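Local atomic coordinates of CocE/NonD family hydrolase (Staphylococcus aureus subsp. aureus COL, PDB entry 3III), a protein that probably hydrolyses ester or amide bonds, as do its serine-hydrolase relatives, cocaine esterase and the X-Pro dipeptidyl-peptidases. Residues E148-A153 with L181-L186; A427-L432 with L509-K514; L11-V16 with H25-S30. One frame throughout, in Å; residues are numbered along the deposited sequence. Where two conformers were deposited one is given.

Contact 1 (E148-A153 with L181-L186); sequences EVIEWA and LNPPHL
E151, on the helix 140-154, is paired in the register with H185, their CA atoms 6.2 Å apart, where the chain leaving helix 170-179 makes a type I turn from P183 to L186 before entering strand 186-192. The turn is met by one carboxylate that uses both of its oxygens on the same residue. E151 OE2 accepts the backbone N-H of H185 on its syn lone pair, at 2.9 Å from H185 N. Its other oxygen, E151 OE1, takes the imidazole N-H, with H185 ND1 2.6 Å away. That oxygen lies nearly in the imidazole plane, while the planes of carboxylate and ring are turned 36° apart. A bend at chi2 of E151 (-54°) curls the acid back over the turn, where OE2 also rests 3.5 Å from P184 CD. Beside this polar pair, I150 supplies the apolar part of the contact: its CD1 meets P183 CG at 4.0 Å, and its CG2 lies against P183 CB and the backbone of L186. Y147, one helical turn before E151, touches both prolines as well. The contact thus joins a helix of the alpha/beta-hydrolase core to the entry of a central strand. Chemically, the histidine carries its proton on ND1, the bidentate grip holds its ring rotation, and the nearby carboxylate would probably favour a second proton on that ring.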
ATOM      1  N   GLU A 148      13.949 -14.333 -13.465  1.00  7.88           N
ATOM      2  CA  GLU A 148      14.645 -14.621 -14.729  1.00  8.47           C
ATOM      3  C   GLU A 148      14.983 -13.346 -15.544  1.00  8.71           C
ATOM      4  O   GLU A 148      16.089 -13.242 -16.165  1.00  8.40           O
ATOM      5  CB  GLU A 148      13.880 -15.653 -15.585  1.00  8.60           C
ATOM      6  CG  GLU A 148      13.765 -17.041 -14.979  1.00 10.31           C
ATOM      7  CD  GLU A 148      13.549 -18.150 -16.009  1.00 14.34           C
ATOM      8  OE1 GLU A 148      14.455 -18.298 -16.843  1.00 12.89           O
ATOM      9  OE2 GLU A 148      12.500 -18.854 -15.972  1.00  9.42           O
ATOM     10  N   VAL A 149      14.076 -12.378 -15.551  1.00  8.59           N
ATOM     11  CA  VAL A 149      14.288 -11.177 -16.317  1.00  8.75           C
ATOM     12  C   VAL A 149      15.407 -10.320 -15.675  1.00  8.33           C
ATOM     13  O   VAL A 149      16.227  -9.713 -16.407  1.00  7.73           O
ATOM     14  CB  VAL A 149      12.970 -10.367 -16.557  1.00  9.34           C
ATOM     15  CG1 VAL A 149      13.242  -9.141 -17.426  1.00 10.48           C
ATOM     16  CG2 VAL A 149      11.865 -11.290 -17.239  1.00  9.86           C
ATOM     17  N   ILE A 150      15.449 -10.269 -14.337  1.00  8.45           N
ATOM     18  CA  ILE A 150      16.520  -9.566 -13.614  1.00  9.13           C
ATOM     19  C   ILE A 150      17.861 -10.130 -13.994  1.00  9.92           C
ATOM     20  O   ILE A 150      18.778  -9.388 -14.338  1.00 10.11           O
ATOM     21  CB  ILE A 150      16.319  -9.609 -12.057  1.00  8.57           C
ATOM     22  CG1 ILE A 150      15.108  -8.764 -11.690  1.00 10.21           C
ATOM     23  CG2 ILE A 150      17.588  -9.189 -11.330  1.00  6.05           C
ATOM     24  CD1 ILE A 150      14.598  -8.968 -10.278  1.00  8.01           C
ATOM     25  N   GLU A 151      17.981 -11.455 -13.949  1.00 10.67           N
ATOM     26  CA  GLU A 151      19.247 -12.119 -14.228  1.00  9.95           C
ATOM     27  C   GLU A 151      19.646 -12.004 -15.690  1.00 10.05           C
ATOM     28  O   GLU A 151      20.823 -11.893 -15.991  1.00 10.64           O
ATOM     29  CB  GLU A 151      19.206 -13.572 -13.738  1.00 10.74           C
ATOM     30  CG  GLU A 151      19.061 -13.661 -12.201  1.00 11.58           C
ATOM     31  CD  GLU A 151      20.140 -12.858 -11.439  1.00 12.83           C
ATOM     32  OE1 GLU A 151      21.345 -13.187 -11.636  1.00 12.16           O
ATOM     33  OE2 GLU A 151      19.800 -11.913 -10.671  1.00  8.64           O
ATOM     34  N   TRP A 152      18.672 -12.005 -16.594  1.00  9.66           N
ATOM     35  CA  TRP A 152      18.929 -11.788 -18.013  1.00  9.22           C
ATOM     36  C   TRP A 152      19.496 -10.373 -18.283  1.00  9.69           C
ATOM     37  O   TRP A 152      20.490 -10.221 -19.004  1.00  8.85           O
ATOM     38  CB  TRP A 152      17.641 -11.984 -18.789  1.00  9.71           C
ATOM     39  CG  TRP A 152      17.748 -11.605 -20.244  1.00  9.68           C
ATOM     40  CD1 TRP A 152      18.139 -12.407 -21.275  1.00 11.84           C
ATOM     41  CD2 TRP A 152      17.463 -10.341 -20.800  1.00  9.21           C
ATOM     42  NE1 TRP A 152      18.109 -11.702 -22.450  1.00 11.92           N
ATOM     43  CE2 TRP A 152      17.701 -10.428 -22.180  1.00 11.68           C
ATOM     44  CE3 TRP A 152      17.010  -9.128 -20.267  1.00 11.19           C
ATOM     45  CZ2 TRP A 152      17.505  -9.345 -23.039  1.00 11.63           C
ATOM     46  CZ3 TRP A 152      16.798  -8.072 -21.122  1.00 11.52           C
ATOM     47  CH2 TRP A 152      17.066  -8.185 -22.492  1.00 10.49           C
ATOM     48  N   ALA A 153      18.873  -9.377 -17.667  1.00  8.35           N
ATOM     49  CA  ALA A 153      19.256  -7.989 -17.773  1.00  9.17           C
ATOM     50  C   ALA A 153      20.681  -7.772 -17.315  1.00  9.46           C
ATOM     51  O   ALA A 153      21.385  -6.993 -17.915  1.00  9.60           O
ATOM     52  CB  ALA A 153      18.306  -7.106 -16.932  1.00  7.07           C
ATOM     53  N   LEU A 181      13.074 -14.085  -3.311  1.00  9.15           N
ATOM     54  CA  LEU A 181      13.859 -15.112  -3.979  1.00  9.61           C
ATOM     55  C   LEU A 181      15.392 -14.790  -4.067  1.00 10.00           C
ATOM     56  O   LEU A 181      16.136 -15.608  -4.531  1.00  9.42           O
ATOM     57  CB  LEU A 181      13.289 -15.333  -5.388  1.00  9.80           C
ATOM     58  CG  LEU A 181      11.804 -15.694  -5.533  1.00  9.99           C
ATOM     59  CD1 LEU A 181      11.409 -15.760  -7.013  1.00 12.41           C
ATOM     60  CD2 LEU A 181      11.506 -17.037  -4.767  1.00  8.85           C
ATOM     61  N   ASN A 182      15.776 -13.569  -3.689  0.70 10.80           N
ATOM     62  CA  ASN A 182      17.160 -13.103  -3.685  0.70 10.40           C
ATOM     63  C   ASN A 182      17.887 -13.281  -5.034  0.70  9.88           C
ATOM     64  O   ASN A 182      18.894 -13.988  -5.123  0.70  8.91           O
ATOM     65  CB  ASN A 182      17.913 -13.788  -2.550  0.70 11.36           C
ATOM     66  CG  ASN A 182      17.455 -13.322  -1.237  0.70 12.01           C
ATOM     67  OD1 ASN A 182      17.735 -12.187  -0.843  0.70 19.31           O
ATOM     68  ND2 ASN A 182      16.664 -14.156  -0.546  0.70 14.19           N
ATOM     69  N   PRO A 183      17.409 -12.580  -6.086  1.00  8.97           N
ATOM     70  CA  PRO A 183      18.115 -12.662  -7.352  1.00  9.19           C
ATOM     71  C   PRO A 183      19.533 -12.101  -7.145  1.00  9.22           C
ATOM     72  O   PRO A 183      19.666 -11.012  -6.542  1.00  7.79           O
ATOM     73  CB  PRO A 183      17.264 -11.751  -8.299  1.00  9.85           C
ATOM     74  CG  PRO A 183      15.957 -11.581  -7.634  1.00  8.63           C
ATOM     75  CD  PRO A 183      16.264 -11.658  -6.163  1.00  8.90           C
ATOM     76  N   PRO A 184      20.597 -12.824  -7.609  1.00  9.75           N
ATOM     77  CA  PRO A 184      21.961 -12.387  -7.321  1.00 10.06           C
ATOM     78  C   PRO A 184      22.314 -10.959  -7.829  1.00 10.01           C
ATOM     79  O   PRO A 184      23.059 -10.251  -7.157  1.00  8.56           O
ATOM     80  CB  PRO A 184      22.827 -13.440  -8.018  1.00 11.27           C
ATOM     81  CG  PRO A 184      21.981 -14.655  -7.997  1.00 10.88           C
ATOM     82  CD  PRO A 184      20.577 -14.193  -8.123  1.00  9.58           C
ATOM     83  N   HIS A 185      21.713 -10.526  -8.931  1.00  9.35           N
ATOM     84  CA  HIS A 185      21.984  -9.177  -9.469  1.00  9.07           C
ATOM     85  C   HIS A 185      20.972  -8.115  -9.117  1.00  8.64           C
ATOM     86  O   HIS A 185      21.070  -6.999  -9.620  1.00  8.14           O
ATOM     87  CB  HIS A 185      22.209  -9.278 -10.992  1.00  9.14           C
ATOM     88  CG  HIS A 185      23.380 -10.142 -11.328  1.00 11.37           C
ATOM     89  ND1 HIS A 185      23.283 -11.513 -11.442  1.00  8.95           N
ATOM     90  CD2 HIS A 185      24.695  -9.841 -11.481  1.00 15.32           C
ATOM     91  CE1 HIS A 185      24.479 -12.006 -11.724  1.00 14.01           C
ATOM     92  NE2 HIS A 185      25.355 -11.014 -11.747  1.00 11.03           N
ATOM     93  N   LEU A 186      19.993  -8.435  -8.258  1.00  8.05           N
ATOM     94  CA  LEU A 186      19.115  -7.426  -7.693  1.00  7.99           C
ATOM     95  C   LEU A 186      19.922  -6.784  -6.555  1.00  8.63           C
ATOM     96  O   LEU A 186      20.141  -7.404  -5.494  1.00  8.36           O
ATOM     97  CB  LEU A 186      17.810  -8.036  -7.140  1.00  8.14           C
ATOM     98  CG  LEU A 186      16.835  -7.020  -6.514  1.00  8.50           C
ATOM     99  CD1 LEU A 186      16.337  -6.018  -7.572  1.00  5.82           C
ATOM    100  CD2 LEU A 186      15.696  -7.733  -5.729  1.00  4.73           C
TER

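Contact 2 (A427-L432 with L509-K514); sequences AGIKKL and LEVVVK
K430 and E510 exchange a pair of backbone hydrogen bonds, K430 N to E510 O at 2.8 Å and E510 N to K430 O at 2.9 Å. Two residues along, G428 and V512 repeat the exchange, and the four bonds define a regular antiparallel ladder. Between these hydrogen-bonded pairs sits the non-hydrogen-bonded pair I429-V511, where CA-H groups lean on neighbouring carbonyls; I429 CA, for instance, lies 3.4 Å from E510 O. Strands 424-432 and 508-514 are inner members of a five-stranded antiparallel sheet in the C-terminal non-catalytic domain, whose antiparallel sheets are consistent with the jelly-roll beta sandwich of this family. On the face carrying K430, E510 and V512, the lysine and glutamate run side by side without forming an ion pair: K430 NZ is 6.1 Å from E510 OE1. Each polar end has another partner, K430 NZ reaching E438 and Q451 and E510 OE2 reaching S394. What touches is the aliphatic shaft, K430 CD lying 3.6 Å from E510 OE1 and 4.0 Å from V512 CG2. On the other face the packing centres on I429, which forks across the ladder. Its CG2, anti to the backbone N, abuts L509 CG at 3.8 Å, while CD1, at the end of the other branch, reaches V511 CG2. L496 of strand 490-503 packs on I429, and L411 of strand 408-417 on V511.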
ATOM      1  N   ALA A 427     -14.217  -0.092  12.547  1.00  6.70           N
ATOM      2  CA  ALA A 427     -13.633   0.887  13.466  1.00  6.82           C
ATOM      3  C   ALA A 427     -13.015   2.028  12.727  1.00  7.31           C
ATOM      4  O   ALA A 427     -12.475   1.891  11.603  1.00  7.84           O
ATOM      5  CB  ALA A 427     -12.630   0.251  14.350  1.00  6.42           C
ATOM      6  N   GLY A 428     -13.078   3.197  13.367  1.00  7.25           N
ATOM      7  CA  GLY A 428     -12.411   4.346  12.888  1.00  7.27           C
ATOM      8  C   GLY A 428     -11.907   5.285  13.957  1.00  6.89           C
ATOM      9  O   GLY A 428     -12.469   5.362  15.062  1.00  6.19           O
ATOM     10  N   ILE A 429     -10.793   5.949  13.635  1.00  6.98           N
ATOM     11  CA  ILE A 429     -10.260   7.034  14.461  1.00  6.48           C
ATOM     12  C   ILE A 429     -10.433   8.322  13.683  1.00  8.23           C
ATOM     13  O   ILE A 429     -10.030   8.399  12.497  1.00  7.79           O
ATOM     14  CB  ILE A 429      -8.771   6.848  14.743  1.00  5.21           C
ATOM     15  CG1 ILE A 429      -8.524   5.459  15.330  1.00  8.32           C
ATOM     16  CG2 ILE A 429      -8.208   8.017  15.706  1.00  5.86           C
ATOM     17  CD1 ILE A 429      -9.301   5.197  16.677  1.00  7.62           C
ATOM     18  N   LYS A 430     -11.013   9.326  14.343  1.00  7.87           N
ATOM     19  CA  LYS A 430     -11.230  10.670  13.744  1.00  7.85           C
ATOM     20  C   LYS A 430     -10.551  11.710  14.653  1.00  8.33           C
ATOM     21  O   LYS A 430     -10.351  11.465  15.856  1.00  7.33           O
ATOM     22  CB  LYS A 430     -12.730  11.001  13.650  1.00  7.77           C
ATOM     23  CG  LYS A 430     -13.511  10.094  12.766  1.00  6.88           C
ATOM     24  CD  LYS A 430     -14.976  10.426  12.659  1.00  7.43           C
ATOM     25  CE  LYS A 430     -15.609   9.561  11.560  1.00  6.63           C
ATOM     26  NZ  LYS A 430     -15.117   9.880  10.177  1.00  6.87           N
ATOM     27  N   LYS A 431     -10.214  12.855  14.066  1.00  8.82           N
ATOM     28  CA  LYS A 431      -9.742  14.014  14.789  1.00  7.92           C
ATOM     29  C   LYS A 431     -10.765  15.082  14.611  1.00  8.51           C
ATOM     30  O   LYS A 431     -11.254  15.270  13.468  1.00  7.61           O
ATOM     31  CB  LYS A 431      -8.423  14.534  14.234  1.00  9.21           C
ATOM     32  CG  LYS A 431      -7.928  15.750  15.090  1.00 10.17           C
ATOM     33  CD  LYS A 431      -6.486  16.125  14.865  1.00 13.53           C
ATOM     34  CE  LYS A 431      -6.278  17.297  13.963  1.00 11.35           C
ATOM     35  NZ  LYS A 431      -4.956  17.963  14.082  1.00  6.06           N
ATOM     36  N   LEU A 432     -11.115  15.759  15.721  1.00  7.00           N
ATOM     37  CA  LEU A 432     -12.056  16.835  15.707  1.00  6.66           C
ATOM     38  C   LEU A 432     -11.307  18.087  16.172  1.00  7.37           C
ATOM     39  O   LEU A 432     -10.509  18.020  17.119  1.00  8.00           O
ATOM     40  CB  LEU A 432     -13.250  16.582  16.626  1.00  7.11           C
ATOM     41  CG  LEU A 432     -13.964  15.232  16.637  1.00  7.37           C
ATOM     42  CD1 LEU A 432     -15.198  15.325  17.556  1.00  7.93           C
ATOM     43  CD2 LEU A 432     -14.371  14.884  15.221  1.00 11.80           C
ATOM     44  N   LEU A 509      -9.688  13.245  19.889  1.00  6.37           N
ATOM     45  CA  LEU A 509      -9.667  11.982  19.181  1.00  6.53           C
ATOM     46  C   LEU A 509     -10.966  11.306  19.459  1.00  6.75           C
ATOM     47  O   LEU A 509     -11.473  11.290  20.626  1.00  6.44           O
ATOM     48  CB  LEU A 509      -8.477  11.128  19.678  1.00  6.62           C
ATOM     49  CG  LEU A 509      -8.356   9.713  19.095  1.00  9.65           C
ATOM     50  CD1 LEU A 509      -6.870   9.206  19.135  1.00 10.62           C
ATOM     51  CD2 LEU A 509      -9.274   8.727  19.788  1.00  7.31           C
ATOM     52  N   GLU A 510     -11.535  10.750  18.410  1.00  7.83           N
ATOM     53  CA  GLU A 510     -12.808  10.056  18.500  1.00  8.91           C
ATOM     54  C   GLU A 510     -12.677   8.668  17.907  1.00  9.33           C
ATOM     55  O   GLU A 510     -12.220   8.506  16.773  1.00  8.71           O
ATOM     56  CB  GLU A 510     -13.894  10.812  17.768  1.00  8.83           C
ATOM     57  CG  GLU A 510     -15.297  10.202  17.911  1.00 11.13           C
ATOM     58  CD  GLU A 510     -16.328  10.957  17.069  1.00 17.36           C
ATOM     59  OE1 GLU A 510     -15.971  11.491  15.986  1.00 18.74           O
ATOM     60  OE2 GLU A 510     -17.489  11.024  17.489  1.00 22.40           O
ATOM     61  N   VAL A 511     -13.050   7.670  18.697  1.00  8.89           N
ATOM     62  CA  VAL A 511     -13.219   6.329  18.208  1.00 10.13           C
ATOM     63  C   VAL A 511     -14.677   6.162  17.781  1.00  9.55           C
ATOM     64  O   VAL A 511     -15.571   6.473  18.553  1.00  9.56           O
ATOM     65  CB  VAL A 511     -12.983   5.291  19.325  1.00 11.04           C
ATOM     66  CG1 VAL A 511     -13.498   3.928  18.858  1.00 13.49           C
ATOM     67  CG2 VAL A 511     -11.562   5.224  19.672  1.00 13.07           C
ATOM     68  N   VAL A 512     -14.913   5.564  16.611  1.00  8.76           N
ATOM     69  CA  VAL A 512     -16.248   5.256  16.131  1.00  8.08           C
ATOM     70  C   VAL A 512     -16.283   3.741  15.870  1.00  8.32           C
ATOM     71  O   VAL A 512     -15.344   3.192  15.300  1.00  9.74           O
ATOM     72  CB  VAL A 512     -16.541   5.962  14.805  1.00  9.58           C
ATOM     73  CG1 VAL A 512     -17.919   5.564  14.260  1.00  8.24           C
ATOM     74  CG2 VAL A 512     -16.390   7.488  14.943  1.00  8.42           C
ATOM     75  N   VAL A 513     -17.365   3.082  16.285  1.00  8.18           N
ATOM     76  CA  VAL A 513     -17.595   1.685  15.987  1.00  6.85           C
ATOM     77  C   VAL A 513     -18.971   1.586  15.337  1.00  8.09           C
ATOM     78  O   VAL A 513     -19.971   2.153  15.846  1.00  8.32           O
ATOM     79  CB  VAL A 513     -17.475   0.807  17.249  1.00  7.85           C
ATOM     80  CG1 VAL A 513     -17.703  -0.712  16.872  1.00  5.80           C
ATOM     81  CG2 VAL A 513     -16.142   0.994  17.926  1.00  7.51           C
ATOM     82  N   LYS A 514     -19.084   0.799  14.271  1.00  8.14           N
ATOM     83  CA  LYS A 514     -20.284   0.821  13.465  1.00  7.43           C
ATOM     84  C   LYS A 514     -20.427  -0.512  12.735  1.00  7.87           C
ATOM     85  O   LYS A 514     -19.455  -1.262  12.585  1.00  7.54           O
ATOM     86  CB  LYS A 514     -20.064   1.946  12.423  1.00  9.44           C
ATOM     87  CG  LYS A 514     -21.294   2.391  11.715  1.00 12.87           C
ATOM     88  CD  LYS A 514     -20.951   3.531  10.753  1.00 14.78           C
ATOM     89  CE  LYS A 514     -22.199   4.141  10.230  1.00 16.67           C
ATOM     90  NZ  LYS A 514     -22.031   4.772   8.906  1.00 20.13           N
TER

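Contact 3 (L11-V16 with H25-S30); sequences LTVTHV and HIVVDS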
ATOM      1  N   LEU A  11      14.699  19.028 -31.576  1.00 13.84           N
ATOM      2  CA  LEU A  11      14.183  17.727 -31.936  1.00 14.57           C
ATOM      3  C   LEU A  11      12.690  17.785 -31.733  1.00 13.73           C
ATOM      4  O   LEU A  11      12.210  18.635 -30.969  1.00 15.60           O
ATOM      5  CB  LEU A  11      14.788  16.659 -31.022  1.00 15.53           C
ATOM      6  CG  LEU A  11      16.316  16.722 -30.968  1.00 17.09           C
ATOM      7  CD1 LEU A  11      16.857  16.059 -29.706  1.00 20.10           C
ATOM      8  CD2 LEU A  11      16.884  16.109 -32.251  1.00 16.05           C
ATOM      9  N   THR A  12      11.968  16.924 -32.442  1.00 12.53           N
ATOM     10  CA  THR A  12      10.537  16.675 -32.195  1.00 11.31           C
ATOM     11  C   THR A  12      10.432  15.432 -31.308  1.00  9.42           C
ATOM     12  O   THR A  12      11.158  14.481 -31.486  1.00  8.54           O
ATOM     13  CB  THR A  12       9.707  16.477 -33.523  1.00 10.99           C
ATOM     14  OG1 THR A  12       8.331  16.726 -33.258  1.00 13.03           O
ATOM     15  CG2 THR A  12       9.804  15.047 -34.120  1.00 13.01           C
ATOM     16  N   VAL A  13       9.534  15.467 -30.338  1.00  8.62           N
ATOM     17  CA  VAL A  13       9.235  14.338 -29.513  1.00  7.38           C
ATOM     18  C   VAL A  13       8.580  13.211 -30.333  1.00  7.09           C
ATOM     19  O   VAL A  13       7.648  13.457 -31.126  1.00  5.51           O
ATOM     20  CB  VAL A  13       8.316  14.775 -28.354  1.00  7.42           C
ATOM     21  CG1 VAL A  13       7.720  13.573 -27.632  1.00  8.26           C
ATOM     22  CG2 VAL A  13       9.117  15.755 -27.366  1.00  6.53           C
ATOM     23  N   THR A  14       9.052  11.986 -30.080  1.00  6.95           N
ATOM     24  CA  THR A  14       8.530  10.775 -30.723  1.00  6.40           C
ATOM     25  C   THR A  14       7.132  10.561 -30.166  1.00  8.45           C
ATOM     26  O   THR A  14       6.905  10.586 -28.950  1.00  9.65           O
ATOM     27  CB  THR A  14       9.433   9.580 -30.452  1.00  6.35           C
ATOM     28  OG1 THR A  14      10.747   9.926 -30.897  1.00  3.28           O
ATOM     29  CG2 THR A  14       8.919   8.302 -31.179  1.00  3.64           C
ATOM     30  N   HIS A  15       6.191  10.471 -31.078  1.00 10.12           N
ATOM     31  CA  HIS A  15       4.788  10.328 -30.735  1.00 11.46           C
ATOM     32  C   HIS A  15       4.734   8.739 -30.420  1.00 12.80           C
ATOM     33  O   HIS A  15       5.090   7.865 -31.267  1.00 11.76           O
ATOM     34  CB  HIS A  15       3.833  10.995 -31.873  1.00 11.00           C
ATOM     35  CG  HIS A  15       3.977  12.535 -32.176  1.00  7.48           C
ATOM     36  ND1 HIS A  15       3.800  13.048 -33.457  1.00 12.53           N
ATOM     37  CD2 HIS A  15       4.114  13.656 -31.411  1.00  6.51           C
ATOM     38  CE1 HIS A  15       3.918  14.380 -33.484  1.00  4.94           C
ATOM     39  NE2 HIS A  15       4.096  14.791 -32.262  1.00  2.00           N
ATOM     40  N   VAL A  16       4.414   8.368 -29.172  1.00 14.85           N
ATOM     41  CA  VAL A  16       4.657   6.970 -28.633  1.00 15.69           C
ATOM     42  C   VAL A  16       3.851   5.831 -29.288  1.00 16.83           C
ATOM     43  O   VAL A  16       4.329   4.697 -29.459  1.00 15.39           O
ATOM     44  CB  VAL A  16       4.499   6.872 -27.062  1.00 16.94           C
ATOM     45  CG1 VAL A  16       3.144   7.391 -26.572  1.00 16.85           C
ATOM     46  CG2 VAL A  16       4.779   5.409 -26.546  1.00 17.14           C
ATOM     47  N   HIS A  25      15.487   4.928 -32.394  1.00  6.60           N
ATOM     48  CA  HIS A  25      16.001   6.159 -31.819  1.00  7.44           C
ATOM     49  C   HIS A  25      14.844   7.071 -31.628  1.00  7.08           C
ATOM     50  O   HIS A  25      14.153   7.388 -32.586  1.00  8.60           O
ATOM     51  CB  HIS A  25      17.033   6.767 -32.715  1.00  7.83           C
ATOM     52  CG  HIS A  25      18.265   5.943 -32.807  1.00  9.03           C
ATOM     53  ND1 HIS A  25      19.377   6.176 -32.030  1.00 11.78           N
ATOM     54  CD2 HIS A  25      18.557   4.864 -33.577  1.00  8.98           C
ATOM     55  CE1 HIS A  25      20.314   5.287 -32.324  1.00  9.10           C
ATOM     56  NE2 HIS A  25      19.844   4.483 -33.262  1.00 11.55           N
ATOM     57  N   ILE A  26      14.583   7.446 -30.385  1.00  6.81           N
ATOM     58  CA  ILE A  26      13.427   8.236 -30.060  1.00  6.61           C
ATOM     59  C   ILE A  26      13.848   9.501 -29.317  1.00  6.81           C
ATOM     60  O   ILE A  26      14.997   9.619 -28.887  1.00  7.22           O
ATOM     61  CB  ILE A  26      12.425   7.412 -29.220  1.00  6.32           C
ATOM     62  CG1 ILE A  26      12.972   7.178 -27.827  1.00  6.18           C
ATOM     63  CG2 ILE A  26      12.134   6.076 -29.939  1.00  4.68           C
ATOM     64  CD1 ILE A  26      11.915   6.801 -26.764  1.00  4.19           C
ATOM     65  N   VAL A  27      12.906  10.429 -29.206  1.00  6.25           N
ATOM     66  CA  VAL A  27      13.063  11.658 -28.427  1.00  6.59           C
ATOM     67  C   VAL A  27      11.895  11.675 -27.413  1.00  7.05           C
ATOM     68  O   VAL A  27      10.726  11.656 -27.819  1.00  8.36           O
ATOM     69  CB  VAL A  27      13.038  12.909 -29.345  1.00  6.69           C
ATOM     70  CG1 VAL A  27      13.087  14.210 -28.575  1.00  6.24           C
ATOM     71  CG2 VAL A  27      14.186  12.861 -30.400  1.00  6.20           C
ATOM     72  N   VAL A  28      12.226  11.796 -26.134  1.00  7.32           N
ATOM     73  CA  VAL A  28      11.274  11.669 -25.011  1.00  7.25           C
ATOM     74  C   VAL A  28      10.963  13.070 -24.512  1.00  8.26           C
ATOM     75  O   VAL A  28      11.855  13.897 -24.417  1.00  8.59           O
ATOM     76  CB  VAL A  28      11.861  10.760 -23.846  1.00  7.12           C
ATOM     77  CG1 VAL A  28      10.956  10.802 -22.532  1.00  4.56           C
ATOM     78  CG2 VAL A  28      12.045   9.335 -24.327  1.00  7.70           C
ATOM     79  N   ASP A  29       9.696  13.302 -24.182  1.00  8.94           N
ATOM     80  CA  ASP A  29       9.253  14.550 -23.567  1.00  9.69           C
ATOM     81  C   ASP A  29       9.533  14.465 -22.062  1.00  9.12           C
ATOM     82  O   ASP A  29       8.653  14.202 -21.267  1.00  7.59           O
ATOM     83  CB  ASP A  29       7.769  14.809 -23.834  1.00  9.91           C
ATOM     84  CG  ASP A  29       6.869  13.567 -23.541  1.00 10.51           C
ATOM     85  OD1 ASP A  29       7.243  12.393 -23.709  1.00  8.97           O
ATOM     86  OD2 ASP A  29       5.789  13.768 -23.089  1.00 10.20           O
ATOM     87  N   SER A  30      10.792  14.632 -21.671  1.00  8.72           N
ATOM     88  CA  SER A  30      11.143  14.524 -20.265  1.00  7.64           C
ATOM     89  C   SER A  30      10.535  15.701 -19.479  1.00  8.07           C
ATOM     90  O   SER A  30      10.574  16.827 -19.927  1.00  8.00           O
ATOM     91  CB  SER A  30      12.668  14.516 -20.059  1.00  9.24           C
ATOM     92  OG  SER A  30      12.960  14.624 -18.670  1.00  7.03           O
TER
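T14 OG1 receives the backbone N-H of V27 over 2.8 Å, and the N-H of the same threonine is given to V27 O, with T14 N also 2.8 Å from that oxygen. One residue thus meets both polar groups of one strand residue, with its hydroxyl standing in for the carbonyl that an ordinary beta partner would offer. The side-chain torsion makes this possible: with chi1 at -56°, OG1 lies beside the threonine's own backbone N, and donor and acceptor reach the strand together. Both bonds are fairly straight, the one from V27 N to the hydroxyl having an N-H...O angle of 165°. V27 O is further approached by the CA-H of V13 in a long, bent contact. Because the touching parts run 98° apart, this pairing is local and does not extend into a ladder. Around it the valine is covered by the other chain segment. T12 O sits 3.3 Å from V27 CB, and L11 CB faces the fork of the isopropyl group, 3.9 Å from both V27 CG1 and V27 CG2. At the far end, V13 CG2 touches D29 CB, the two side chains crossing at about a right angle, while D29 OD1 is hydrogen-bonded to S101. A bound nickel ion lies about 5 Å from the side chain of T12. Strand 22-30 is one of the two edge strands of the large mixed sheet: the backbones of I26 and V28 hydrogen-bond to M38 and Q36 of strand 36-47, whereas V27 turns its backbone the other way, to the crossing segment 11-16 at the sheet's margin.

Followed from the N terminus, the three contacts come in series, none enclosing or crossing another, and each closes a longer loop than the last. Contact 3 closes a short one, folding the N-terminal segment back on the first strand of the large mixed sheet. Contact 1 comes next, spanning strand 162-168 and helix 170-179 to tie a helix to the start of a central strand of that same sheet; the centres of contacts 3 and 1 are about 30 Å apart. Contact 2 closes the widest loop, 76 intervening residues without helix, inside the C-terminal domain. Its centre lies about 45 Å from that of contact 1 and about 50 Å from that of contact 3, across the chain's centre from both.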